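Local structure of putative isochorismatase (Burkholderia xenovorans, 3OQP) at residues Asn16-Thr20 / Gly21-Ile25; Leu91-Ala94 / Phe95-Thr98; Glu159-His162 / Arg163-Val167. The protein is probably a hydrolase of the isochorismatase family, though its substrate is not established. All blocks are in the same frame, centred on the assembly; numbering follows the deposited sequence.

Overall arrangement
All three contacts are local, each within one continuous run of chain, and all three touch the second subunit. Interactions 1 and 2 are partly buried and lie in loops: interaction 1 after strand 7-12, interaction 2 after strand 85-89. Both strands belong to the same parallel sheet. Interaction 3 is buried and lies on helix 158-173. The centres are 19 to 23 Å apart and the contacts do not touch one another. Carboxylate and backbone bonds shape the first loop, where a tyrosine also packs on apolar side chains. Serine and threonine hydroxyls shape the second. Interaction 3 differs by its regular helical bonds and the Glu-159 to Arg-163 salt bridge.

Interaction 1 of 3, residues Asn16-Thr20 / Gly21-Ile25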
# COMPACT_ATOMS: atom_id res chain seq x y z
N ASN A 16 21.65 8.00 2.22
CA ASN A 16 22.69 7.50 1.37
C ASN A 16 22.56 6.05 1.00
O ASN A 16 23.01 5.67 -0.10
CB ASN A 16 24.06 7.71 2.03
CG ASN A 16 24.45 9.16 2.12
OD1 ASN A 16 24.12 9.94 1.22
ND2 ASN A 16 25.18 9.53 3.19
N GLU A 17 21.89 5.23 1.80
CA GLU A 17 21.71 3.82 1.56
C GLU A 17 21.11 3.59 0.19
O GLU A 17 21.40 2.58 -0.47
CB GLU A 17 20.77 3.18 2.61
CG GLU A 17 20.92 1.72 2.73
CD GLU A 17 22.24 1.38 3.44
OE1 GLU A 17 22.31 1.48 4.71
OE2 GLU A 17 23.21 1.02 2.72
N TYR A 18 20.18 4.48 -0.21
CA TYR A 18 19.48 4.41 -1.46
C TYR A 18 20.29 4.86 -2.69
O TYR A 18 19.88 4.63 -3.85
CB TYR A 18 18.19 5.25 -1.42
CG TYR A 18 17.11 4.63 -0.56
CD1 TYR A 18 16.62 3.38 -0.84
CD2 TYR A 18 16.60 5.31 0.57
CE1 TYR A 18 15.61 2.80 -0.06
CE2 TYR A 18 15.52 4.76 1.29
CZ TYR A 18 15.09 3.48 1.01
OH TYR A 18 14.05 2.93 1.72
N VAL A 19 21.41 5.51 -2.48
CA VAL A 19 22.19 6.14 -3.52
C VAL A 19 23.54 5.49 -3.65
O VAL A 19 23.83 4.81 -4.64
CB VAL A 19 22.28 7.65 -3.27
CG1 VAL A 19 22.95 8.34 -4.45
CG2 VAL A 19 20.89 8.28 -3.03
N THR A 20 24.37 5.64 -2.63
CA THR A 20 25.72 5.08 -2.60
C THR A 20 25.81 3.79 -1.83
O THR A 20 26.85 3.12 -1.87
CB THR A 20 26.68 6.10 -2.00
OG1 THR A 20 26.25 6.46 -0.69
CG2 THR A 20 26.79 7.36 -2.94
N GLY A 21 24.74 3.40 -1.11
CA GLY A 21 24.75 2.25 -0.26
C GLY A 21 24.18 0.98 -0.85
O GLY A 21 24.25 0.77 -2.09
N ASP A 22 23.66 0.09 -0.00
CA ASP A 22 23.30 -1.25 -0.45
C ASP A 22 21.83 -1.51 -0.69
O ASP A 22 21.44 -2.66 -0.80
CB ASP A 22 23.91 -2.34 0.40
CG ASP A 22 24.91 -3.13 -0.38
OD1 ASP A 22 24.49 -3.89 -1.30
OD2 ASP A 22 26.12 -2.93 -0.12
N LEU A 23 21.06 -0.44 -0.86
CA LEU A 23 19.68 -0.59 -1.34
C LEU A 23 19.46 0.37 -2.49
O LEU A 23 18.68 1.29 -2.38
CB LEU A 23 18.71 -0.40 -0.18
CG LEU A 23 17.22 -0.74 -0.43
CD1 LEU A 23 17.05 -2.18 -0.88
CD2 LEU A 23 16.42 -0.46 0.87
N PRO A 24 20.12 0.13 -3.63
CA PRO A 24 20.16 1.19 -4.59
C PRO A 24 18.87 1.35 -5.38
O PRO A 24 18.40 0.41 -6.01
CB PRO A 24 21.32 0.81 -5.51
CG PRO A 24 21.64 -0.49 -5.22
CD PRO A 24 21.08 -0.94 -3.94
N ILE A 25 18.32 2.55 -5.34
CA ILE A 25 17.15 2.86 -6.16
C ILE A 25 17.45 2.64 -7.65
O ILE A 25 18.49 3.14 -8.14
CB ILE A 25 16.70 4.30 -5.88
CG1 ILE A 25 16.19 4.48 -4.46
CG2 ILE A 25 15.67 4.75 -6.93
CD1 ILE A 25 14.87 3.75 -4.13
O HOH W 1 20.72 3.99 -6.56
O HOH W 2 24.87 2.06 -4.47
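This is a local turn contact in the loop that leads from strand 7-12 to helix 30-47. The chain doubles back, and Gly-21, Asp-22, Leu-23 and Ile-25 donate their N-H groups to Asn-16, Glu-17 and Tyr-18. Glu-17 carries the main side-chain bond. Its CG stands anti to the backbone N (chi1 -159°) and the chain bends at chi2, which brings the carboxylate to the returning backbone. Asp-22 N donates to Glu-17 OE2 at 2.9 Å, almost straight at 174°, on the anti lone pair. The other oxygen, OE1, is held by Phe-65 N, so the carboxylate ties two loops together. The fold here is the parallel-sheet alpha/beta fold of the isochorismatase family, and the loop follows a central strand. Backbone bonds close the turn: Gly-21 N to Asn-16 O, Leu-23 N to Glu-17 O at 3.1 Å, and Ile-25 N to Tyr-18 O at 3.0 Å. A water bridges Tyr-18 O and Ile-25 O. Tyr-18 packs alongside Leu-23, with Tyr-18 CE1 3.5 Å from Leu-23 CD2. Leu-23 O lies at the ring edge, 3.3 Å from Tyr-18 CD1. Ile-25 slants past the base of the tyrosine, its CG1 3.7 Å from Tyr-18 CB. The Tyr-18 ring also meets Phe-65 and Tyr-117. Leu-23 packs on Asn-201 of the second subunit, and Pro-24 on Arg-205 of that subunit.

Interaction 2 of 3, residues Leu91-Ala94 / Phe95-Thr98; sequences LPSA and FTGT
A type II beta turn runs from Phe-95 to Thr-98, closed by Thr-98 N to Phe-95 O at 3.0 Å with Gly-97 at positive phi. Two hydroxyls tie this turn to the residues before it. Ser-93 OG accepts from Phe-95 N at 3.0 Å, with an N-H...O angle of 159°. The hydroxyl is set anti to the serine's own N (chi1 173°), which swings it forward along the chain. Ser-93 OG lies at the edge of the Phe-95 ring, in its plane, and 3.5 Å from Phe-95 CB. The same oxygen is hydrogen-bonded to His-129 ND1, so helix 124-132 shares in placing it. Thr-98 OG1 donates to Ala-94 O at 2.7 Å, in the carbonyl plane and on a lone pair. The methyl of this threonine also comes close, with Thr-98 CG2 3.3 Å from Ala-94 O. Thr-98 OG1 is also hydrogen-bonded to Leu-100 N, two residues on and at the start of helix 100-105, and Phe-95 reaches Leu-100, Ala-101 and Leu-104 of that helix. A water donates to both Ser-93 O and Thr-96 O. Farther out, the methyl ends of Leu-91 and Thr-96 meet, Leu-91 CD1 to Thr-96 CG2 at 3.8 Å, and the side chains cross at about a right angle. Both residues pack on His-132 of the second subunit, whose NE2 is hydrogen-bonded to Ser-93 N. Ser-93 accepting the N-H two residues on is typical of an ST turn. A type II turn follows it here, in the connection from strand 85-89 to helix 100-105.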
# COMPACT_ATOMS: atom_id res chain seq x y z
N LEU A 91 9.65 2.32 11.27
CA LEU A 91 8.61 1.58 10.60
C LEU A 91 8.40 2.24 9.23
O LEU A 91 8.81 3.37 9.06
CB LEU A 91 7.26 1.68 11.37
CG LEU A 91 7.21 1.00 12.72
CD1 LEU A 91 5.95 1.39 13.44
CD2 LEU A 91 7.31 -0.51 12.51
N PRO A 92 7.73 1.55 8.29
CA PRO A 92 7.49 2.17 7.00
C PRO A 92 6.75 3.51 7.04
O PRO A 92 7.22 4.50 6.47
CB PRO A 92 6.73 1.08 6.22
CG PRO A 92 7.23 -0.20 6.89
CD PRO A 92 7.37 0.12 8.33
N SER A 93 5.68 3.58 7.84
CA SER A 93 4.90 4.80 7.90
C SER A 93 5.55 5.86 8.82
O SER A 93 5.97 5.59 9.93
CB SER A 93 3.53 4.53 8.47
OG SER A 93 2.84 5.77 8.67
N ALA A 94 5.62 7.09 8.32
CA ALA A 94 6.12 8.25 9.04
C ALA A 94 5.12 8.74 10.09
O ALA A 94 5.51 9.55 10.94
CB ALA A 94 6.44 9.38 8.08
N PHE A 95 3.91 8.20 10.13
CA PHE A 95 2.93 8.60 11.14
C PHE A 95 2.95 7.81 12.42
O PHE A 95 2.68 8.37 13.46
CB PHE A 95 1.51 8.47 10.54
CG PHE A 95 1.12 9.56 9.56
CD1 PHE A 95 0.66 10.78 10.02
CD2 PHE A 95 1.24 9.38 8.21
CE1 PHE A 95 0.29 11.78 9.15
CE2 PHE A 95 0.88 10.40 7.30
CZ PHE A 95 0.39 11.57 7.76
N THR A 96 3.16 6.51 12.32
CA THR A 96 2.94 5.64 13.49
C THR A 96 3.81 5.95 14.67
O THR A 96 5.00 5.82 14.63
CB THR A 96 3.08 4.16 13.14
OG1 THR A 96 2.25 3.88 12.01
CG2 THR A 96 2.78 3.21 14.32
N GLY A 97 3.14 6.46 15.70
CA GLY A 97 3.72 6.79 16.94
C GLY A 97 4.48 8.11 16.96
O GLY A 97 5.07 8.41 17.99
N THR A 98 4.51 8.85 15.84
CA THR A 98 5.34 10.06 15.73
C THR A 98 4.52 11.31 16.00
O THR A 98 3.31 11.22 16.25
CB THR A 98 5.98 10.15 14.33
OG1 THR A 98 4.99 10.56 13.38
CG2 THR A 98 6.65 8.80 13.89
O HOH W 3 6.73 5.37 12.57

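Interaction 3 of 3, residues Glu159-His162 / Arg163-Val167; sequences EEIH and RVFSV
Glu-159 and Arg-163, one turn apart on helix 158-173, form a side-on salt bridge. Arg-163 NE donates to Glu-159 OE2 at 2.8 Å, and Arg-163 NH2 donates to Glu-159 OE1 at 3.1 Å. Both oxygens are met on their syn side. The two planes are 21° apart, nearly coplanar, and both bonds are fairly straight. The glutamate bends at chi2 (-77°) and the arginine at chi3 (46°), which brings the two groups edge to edge. Arg-163 NH2 and Glu-160 OE2 also form reciprocal salt bridges with Glu-160 and Arg-163 of the second subunit, and Arg-163 NH1 is hydrogen-bonded to Phe-155 O of that subunit.

The hydrogen bonds are those of a regular alpha helix, with one addition. Arg-163, Val-164, Phe-165 and Ser-166 each donate their N to the carbonyl oxygen four residues back. His-162 O takes two bonds from Ser-166, from N at 2.9 Å and from OG at 2.8 Å. They arrive from opposite faces of the carbonyl plane, and OG sits above that plane. Ser-166 OG also lies over one face of the His-162 ring, toward its rim, 3.8 Å from His-162 NE2. The ring nitrogens are bonded elsewhere, ND1 to Thr-119 OG1 and NE2 to His-141 O.

Apolar contact is lighter. Ile-161 and Phe-165 run alongside each other, Ile-161 CG2 4.0 Å from Phe-165 CD1. Ile-161 O sits at the edge of the phenylalanine ring, in plane, 3.4 Å from Phe-165 CD1. Phe-165 stacks on Phe-165 of the second subunit, and Val-164 packs on its own counterpart there.

Arg-163 thus binds carboxylates of both chains, which would probably favour its positive charge and joins the two helices across the interface.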
# COMPACT_ATOMS: atom_id res chain seq x y z
N GLU A 159 10.95 -0.82 -12.22
CA GLU A 159 10.03 -0.11 -13.07
C GLU A 159 8.61 -0.63 -12.87
O GLU A 159 7.66 0.15 -12.79
CB GLU A 159 10.44 -0.23 -14.55
CG GLU A 159 9.60 0.63 -15.52
CD GLU A 159 8.22 0.08 -15.85
OE1 GLU A 159 7.98 -1.17 -15.78
OE2 GLU A 159 7.37 0.92 -16.26
N GLU A 160 8.44 -1.94 -12.79
CA GLU A 160 7.11 -2.51 -12.64
C GLU A 160 6.53 -2.08 -11.28
O GLU A 160 5.37 -1.69 -11.16
CB GLU A 160 7.10 -4.04 -12.69
CG GLU A 160 7.26 -4.66 -14.03
CD GLU A 160 7.37 -6.17 -13.96
OE1 GLU A 160 8.10 -6.70 -13.07
OE2 GLU A 160 6.76 -6.83 -14.83
N ILE A 161 7.34 -2.15 -10.23
CA ILE A 161 6.87 -1.78 -8.88
C ILE A 161 6.44 -0.29 -8.89
O ILE A 161 5.38 0.04 -8.39
CB ILE A 161 7.90 -2.09 -7.79
CG1 ILE A 161 8.13 -3.59 -7.72
CG2 ILE A 161 7.43 -1.49 -6.42
CD1 ILE A 161 9.21 -4.04 -6.78
N HIS A 162 7.31 0.59 -9.34
CA HIS A 162 7.04 2.00 -9.32
C HIS A 162 5.84 2.38 -10.15
O HIS A 162 5.01 3.17 -9.73
CB HIS A 162 8.28 2.79 -9.73
CG HIS A 162 8.12 4.27 -9.69
ND1 HIS A 162 8.17 5.00 -8.52
CD2 HIS A 162 7.93 5.15 -10.69
CE1 HIS A 162 8.03 6.28 -8.83
NE2 HIS A 162 7.89 6.40 -10.13
N ARG A 163 5.75 1.78 -11.33
CA ARG A 163 4.61 2.01 -12.20
C ARG A 163 3.29 1.52 -11.59
O ARG A 163 2.26 2.25 -11.62
CB ARG A 163 4.82 1.42 -13.59
CG ARG A 163 3.62 1.55 -14.51
CD ARG A 163 3.88 1.30 -16.01
NE ARG A 163 4.69 0.10 -16.17
CZ ARG A 163 4.24 -1.15 -16.17
NH1 ARG A 163 2.95 -1.41 -16.13
NH2 ARG A 163 5.09 -2.15 -16.23
N VAL A 164 3.27 0.28 -11.16
CA VAL A 164 2.10 -0.28 -10.51
C VAL A 164 1.63 0.65 -9.39
O VAL A 164 0.49 0.96 -9.28
CB VAL A 164 2.30 -1.73 -10.07
CG1 VAL A 164 1.29 -2.09 -8.97
CG2 VAL A 164 2.17 -2.68 -11.27
N PHE A 165 2.55 1.01 -8.49
CA PHE A 165 2.17 1.85 -7.37
C PHE A 165 1.70 3.22 -7.84
O PHE A 165 0.71 3.74 -7.32
CB PHE A 165 3.28 1.92 -6.29
CG PHE A 165 3.19 0.83 -5.27
CD1 PHE A 165 3.63 -0.44 -5.55
CD2 PHE A 165 2.62 1.10 -4.03
CE1 PHE A 165 3.51 -1.44 -4.65
CE2 PHE A 165 2.53 0.10 -3.10
CZ PHE A 165 2.96 -1.16 -3.42
N SER A 166 2.33 3.80 -8.86
CA SER A 166 1.92 5.09 -9.36
C SER A 166 0.49 5.04 -9.91
O SER A 166 -0.31 5.91 -9.63
CB SER A 166 2.85 5.56 -10.49
OG SER A 166 4.16 5.79 -10.01
N VAL A 167 0.20 3.99 -10.67
CA VAL A 167 -1.13 3.81 -11.24
C VAL A 167 -2.23 3.52 -10.19
O VAL A 167 -3.30 4.11 -10.16
CB VAL A 167 -1.08 2.74 -12.36
CG1 VAL A 167 -2.45 2.41 -12.84
CG2 VAL A 167 -0.14 3.22 -13.52